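Local atomic coordinates of pyocin S5 (Pseudomonas aeruginosa PAO1, PDB entry 6THK), a protein that probably kills target bacteria as a pore-forming bacteriocin of the channel-forming colicin family, depolarising the cytoplasmic membrane. Residues R91-R95 / Q96-D100; F438-K441 / I442-A446. The protein carries 1 engineered substitution. All coordinates share one frame; numbering follows the deposited sequence.

Interaction 1 (R91-R95 / Q96-D100); sequences REATR and QERVD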
loop_
_atom_site.group_PDB
_atom_site.type_symbol
_atom_site.label_atom_id
_atom_site.label_comp_id
_atom_site.label_asym_id
_atom_site.label_seq_id
_atom_site.Cartn_x
_atom_site.Cartn_y
_atom_site.Cartn_z
ATOM N N ARG A 91 -45.728 -15.707 -1.929
ATOM C CA ARG A 91 -44.754 -15.142 -1.001
ATOM C C ARG A 91 -45.335 -13.882 -0.334
ATOM O O ARG A 91 -46.355 -13.357 -0.789
ATOM C CB ARG A 91 -43.447 -14.799 -1.756
ATOM C CG ARG A 91 -43.483 -13.407 -2.402
ATOM C CD ARG A 91 -42.602 -13.178 -3.618
ATOM N NE ARG A 91 -43.178 -12.151 -4.497
ATOM C CZ ARG A 91 -43.157 -10.841 -4.258
ATOM N NH1 ARG A 91 -42.574 -10.375 -3.158
ATOM N NH2 ARG A 91 -43.717 -9.992 -5.103
ATOM N N GLU A 92 -44.689 -13.411 0.743
ATOM C CA GLU A 92 -45.066 -12.183 1.442
ATOM C C GLU A 92 -44.527 -10.976 0.664
ATOM O O GLU A 92 -43.453 -11.066 0.063
ATOM C CB GLU A 92 -44.532 -12.187 2.880
ATOM C CG GLU A 92 -45.320 -13.103 3.801
ATOM C CD GLU A 92 -45.904 -12.443 5.033
ATOM O OE1 GLU A 92 -45.195 -11.625 5.665
ATOM O OE2 GLU A 92 -47.063 -12.763 5.387
ATOM N N ALA A 93 -45.295 -9.872 0.637
ATOM C CA ALA A 93 -44.922 -8.645 -0.064
ATOM C C ALA A 93 -43.784 -7.926 0.628
ATOM O O ALA A 93 -43.701 -7.924 1.859
ATOM C CB ALA A 93 -46.117 -7.713 -0.168
ATOM N N THR A 94 -42.915 -7.305 -0.177
ATOM C CA THR A 94 -41.796 -6.528 0.316
ATOM C C THR A 94 -42.340 -5.222 0.877
ATOM O O THR A 94 -43.492 -4.861 0.613
ATOM C CB THR A 94 -40.742 -6.270 -0.797
ATOM O OG1 THR A 94 -41.278 -5.413 -1.802
ATOM C CG2 THR A 94 -40.169 -7.568 -1.410
ATOM N N ARG A 95 -41.501 -4.508 1.612
ATOM C CA ARG A 95 -41.886 -3.235 2.179
ATOM C C ARG A 95 -42.084 -2.226 1.057
ATOM O O ARG A 95 -42.919 -1.338 1.153
ATOM C CB ARG A 95 -40.825 -2.748 3.162
ATOM C CG ARG A 95 -41.350 -1.759 4.183
ATOM C CD ARG A 95 -40.617 -1.865 5.503
ATOM N NE ARG A 95 -40.812 -3.164 6.135
ATOM C CZ ARG A 95 -41.850 -3.476 6.899
ATOM N NH1 ARG A 95 -42.793 -2.583 7.123
ATOM N NH2 ARG A 95 -41.950 -4.679 7.435
ATOM N N GLN A 96 -41.319 -2.366 -0.014
ATOM C CA GLN A 96 -41.443 -1.461 -1.141
ATOM C C GLN A 96 -42.777 -1.674 -1.843
ATOM O O GLN A 96 -43.447 -0.725 -2.223
ATOM C CB GLN A 96 -40.297 -1.662 -2.120
ATOM C CG GLN A 96 -40.194 -0.570 -3.165
ATOM C CD GLN A 96 -39.756 0.753 -2.572
ATOM O OE1 GLN A 96 -40.489 1.383 -1.814
ATOM N NE2 GLN A 96 -38.552 1.183 -2.920
ATOM N N GLU A 97 -43.143 -2.934 -2.022
ATOM C CA GLU A 97 -44.410 -3.304 -2.648
ATOM C C GLU A 97 -45.621 -2.738 -1.880
ATOM O O GLU A 97 -46.536 -2.214 -2.511
ATOM C CB GLU A 97 -44.501 -4.822 -2.854
ATOM C CG GLU A 97 -43.651 -5.289 -4.025
ATOM C CD GLU A 97 -43.647 -6.778 -4.302
ATOM O OE1 GLU A 97 -43.811 -7.570 -3.345
ATOM O OE2 GLU A 97 -43.480 -7.155 -5.484
ATOM N N ARG A 98 -45.560 -2.765 -0.528
ATOM C CA ARG A 98 -46.553 -2.248 0.414
ATOM C C ARG A 98 -46.683 -0.728 0.267
ATOM O O ARG A 98 -47.793 -0.227 0.096
ATOM C CB ARG A 98 -46.158 -2.624 1.853
ATOM C CG ARG A 98 -47.335 -3.081 2.714
ATOM C CD ARG A 98 -46.925 -4.039 3.820
ATOM N NE ARG A 98 -47.358 -5.418 3.576
ATOM C CZ ARG A 98 -46.600 -6.491 3.793
ATOM N NH1 ARG A 98 -45.357 -6.358 4.244
ATOM N NH2 ARG A 98 -47.078 -7.707 3.551
ATOM N N VAL A 99 -45.548 -0.012 0.288
ATOM C CA VAL A 99 -45.449 1.443 0.140
ATOM C C VAL A 99 -46.037 1.889 -1.210
ATOM O O VAL A 99 -46.804 2.847 -1.252
ATOM C CB VAL A 99 -43.972 1.909 0.333
ATOM C CG1 VAL A 99 -43.750 3.340 -0.153
ATOM C CG2 VAL A 99 -43.543 1.772 1.787
ATOM N N ASP A 100 -45.693 1.166 -2.296
ATOM C CA ASP A 100 -46.136 1.455 -3.663
ATOM C C ASP A 100 -47.656 1.341 -3.854
ATOM O O ASP A 100 -48.252 2.227 -4.470
ATOM C CB ASP A 100 -45.371 0.582 -4.684
ATOM C CG ASP A 100 -43.906 0.961 -4.933
ATOM O OD1 ASP A 100 -43.461 2.010 -4.415
ATOM O OD2 ASP A 100 -43.212 0.212 -5.668
#

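Interaction 2 (F438-K441 / I442-A446); sequences FFVK and IETLA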
loop_
_atom_site.group_PDB
_atom_site.type_symbol
_atom_site.label_atom_id
_atom_site.label_comp_id
_atom_site.label_asym_id
_atom_site.label_seq_id
_atom_site.Cartn_x
_atom_site.Cartn_y
_atom_site.Cartn_z
ATOM N N PHE A 438 61.980 -23.803 5.999
ATOM C CA PHE A 438 61.204 -22.661 5.532
ATOM C C PHE A 438 60.122 -23.058 4.538
ATOM O O PHE A 438 58.985 -22.628 4.626
ATOM C CB PHE A 438 62.063 -21.581 4.895
ATOM C CG PHE A 438 61.258 -20.443 4.361
ATOM C CD1 PHE A 438 60.762 -19.483 5.209
ATOM C CD2 PHE A 438 60.956 -20.363 3.021
ATOM C CE1 PHE A 438 60.001 -18.441 4.726
ATOM C CE2 PHE A 438 60.198 -19.330 2.531
ATOM C CZ PHE A 438 59.719 -18.367 3.384
ATOM N N PHE A 439 60.528 -23.847 3.550
ATOM C CA PHE A 439 59.633 -24.301 2.498
ATOM C C PHE A 439 58.522 -25.147 3.083
ATOM O O PHE A 439 57.374 -25.054 2.668
ATOM C CB PHE A 439 60.399 -25.057 1.413
ATOM C CG PHE A 439 61.298 -24.181 0.594
ATOM C CD1 PHE A 439 60.808 -23.046 -0.014
ATOM C CD2 PHE A 439 62.633 -24.480 0.451
ATOM C CE1 PHE A 439 61.630 -22.233 -0.759
ATOM C CE2 PHE A 439 63.462 -23.670 -0.291
ATOM C CZ PHE A 439 62.959 -22.545 -0.898
ATOM N N VAL A 440 58.870 -25.973 4.061
ATOM C CA VAL A 440 57.885 -26.806 4.721
ATOM C C VAL A 440 56.866 -25.923 5.428
ATOM O O VAL A 440 55.676 -26.195 5.388
ATOM C CB VAL A 440 58.534 -27.736 5.753
ATOM C CG1 VAL A 440 57.493 -28.226 6.739
ATOM C CG2 VAL A 440 59.204 -28.905 5.062
ATOM N N LYS A 441 57.334 -24.870 6.084
ATOM C CA LYS A 441 56.434 -23.962 6.766
ATOM C C LYS A 441 55.499 -23.254 5.789
ATOM O O LYS A 441 54.315 -23.130 6.057
ATOM C CB LYS A 441 57.230 -22.951 7.590
ATOM C CG LYS A 441 56.498 -21.655 7.879
ATOM C CD LYS A 441 55.936 -21.640 9.286
ATOM C CE LYS A 441 54.478 -21.231 9.284
ATOM N NZ LYS A 441 54.107 -20.489 10.513
ATOM N N ILE A 442 56.022 -22.779 4.662
ATOM C CA ILE A 442 55.157 -22.114 3.690
ATOM C C ILE A 442 54.156 -23.070 3.058
ATOM O O ILE A 442 52.994 -22.733 2.899
ATOM C CB ILE A 442 55.902 -21.294 2.610
ATOM C CG1 ILE A 442 57.281 -21.855 2.322
ATOM C CG2 ILE A 442 56.024 -19.842 3.027
ATOM C CD1 ILE A 442 58.054 -21.005 1.342
ATOM N N GLU A 443 54.595 -24.282 2.737
ATOM C CA GLU A 443 53.696 -25.255 2.133
ATOM C C GLU A 443 52.568 -25.579 3.085
ATOM O O GLU A 443 51.420 -25.672 2.686
ATOM C CB GLU A 443 54.438 -26.542 1.780
ATOM C CG GLU A 443 53.537 -27.765 1.715
ATOM C CD GLU A 443 54.307 -29.061 1.830
ATOM O OE1 GLU A 443 54.486 -29.546 2.963
ATOM O OE2 GLU A 443 54.738 -29.593 0.788
ATOM N N THR A 444 52.907 -25.763 4.352
ATOM C CA THR A 444 51.917 -26.048 5.361
ATOM C C THR A 444 50.963 -24.882 5.530
ATOM O O THR A 444 49.755 -25.053 5.567
ATOM C CB THR A 444 52.618 -26.259 6.704
ATOM O OG1 THR A 444 53.283 -27.523 6.693
ATOM C CG2 THR A 444 51.627 -26.206 7.839
ATOM N N LEU A 445 51.522 -23.686 5.598
ATOM C CA LEU A 445 50.733 -22.477 5.788
ATOM C C LEU A 445 49.796 -22.165 4.633
ATOM O O LEU A 445 48.638 -21.827 4.831
ATOM C CB LEU A 445 51.670 -21.297 6.033
ATOM C CG LEU A 445 51.097 -19.899 5.897
ATOM C CD1 LEU A 445 50.538 -19.441 7.231
ATOM C CD2 LEU A 445 52.184 -18.960 5.413
ATOM N N ALA A 446 50.308 -22.326 3.425
ATOM C CA ALA A 446 49.574 -22.038 2.200
ATOM C C ALA A 446 49.306 -23.170 1.211
ATOM O O ALA A 446 49.192 -22.915 0.023
ATOM C CB ALA A 446 50.249 -20.894 1.469
#

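Interaction 1 (R91-R95 / Q96-D100)
Gln96 starts the second segment by placing its CB beside the hydroxyl of Thr94, 3.9 Å from OG1. Glu97 makes the polar side-chain links back to the loop. Its backbone N donates to Thr94 OG1 at 3.1 Å, a capping bond at the first turn of helix 95-121. The chi1 of Thr94, 67°, sets OG1 between its own N and carbonyl carbon, facing that amide. In return Glu97 OE1 takes a weak bond from Thr94 N at 3.3 Å, which completes a capping box. The Glu97 chain runs extended beyond CG, and its carboxylate meets Arg91 end-on in a salt bridge. Arg91 NH2 donates to the syn lone pair of Glu97 OE2 at 2.9 Å, while NH1 reaches OE1 at 3.1 Å. The guanidinium and carboxylate planes are 39° apart. Arg98 N bonds Thr94 O, and its guanidinium has Ala93 CB over one face, 3.8 Å above the plane. Val99 N bonds Arg95 O as the helix continues; the Arg95 side chain turns to Glu198 on helix 157-212. Glu97 thus joins the loop to the helix start through one carboxylate, and the neighbouring arginine probably favours its ionised form.

Interaction 2 (F438-K441 / I442-A446)
The amides of Ile442, Glu443, Thr444 and Leu445 donate to the carbonyls of Phe438, Phe439, Val440 and Lys441, as in the 2.9 Å bond from Glu443 N to Phe439 O. Val440 O is gripped twice. It accepts from Thr444 N and also from Thr444 OG1, which lies 3.0 Å from Val440 O. The two donors come from opposite faces of the carbonyl plane. The chi1 of Thr444, -73°, lays OG1 beside its own backbone N and turns it back to the preceding turn. This is the hydroxyl-to-carbonyl bond that threonine often makes inside an alpha helix. It lies on helix 436-446, in the colicin pore-forming domain, a bundle of helices. On the buried side Ile442 lies beside two phenylalanine rings. It runs alongside Phe439, pointing the same way, and crosses Phe438 at a slant. Its CD1 is modelled too tightly against the Phe438 ring to be trusted, so the detailed fit of Ile442 is doubtful. The Phe439 ring also meets Phe368 edge-to-face, and Phe438 meets Phe426 in the same way. Lys441 NZ bonds Ser421 OG, while Glu443 OE2 accepts from Ser361 N.

From the N terminus, helix 42-87 leads into the loop that interaction 1 closes onto the start of helix 95-121. Ala93, Glu97 and Arg98 touch helix 42-87 there, and Arg95, Gln96 and Arg98 touch helix 157-212. The chain then passes through the long helices to the pore-forming domain. Interaction 2 closes no loop, as it lies within helix 436-446. Its side chains reach helices 361-378, 419-431 and 468-481. The two contacts follow in series and neither nest nor cross. The centres of interaction 1 and interaction 2 are about 101 Å apart. Each acts locally: interaction 1 at the start of helix 95-121, interaction 2 within the helix bundle of the pore-forming domain.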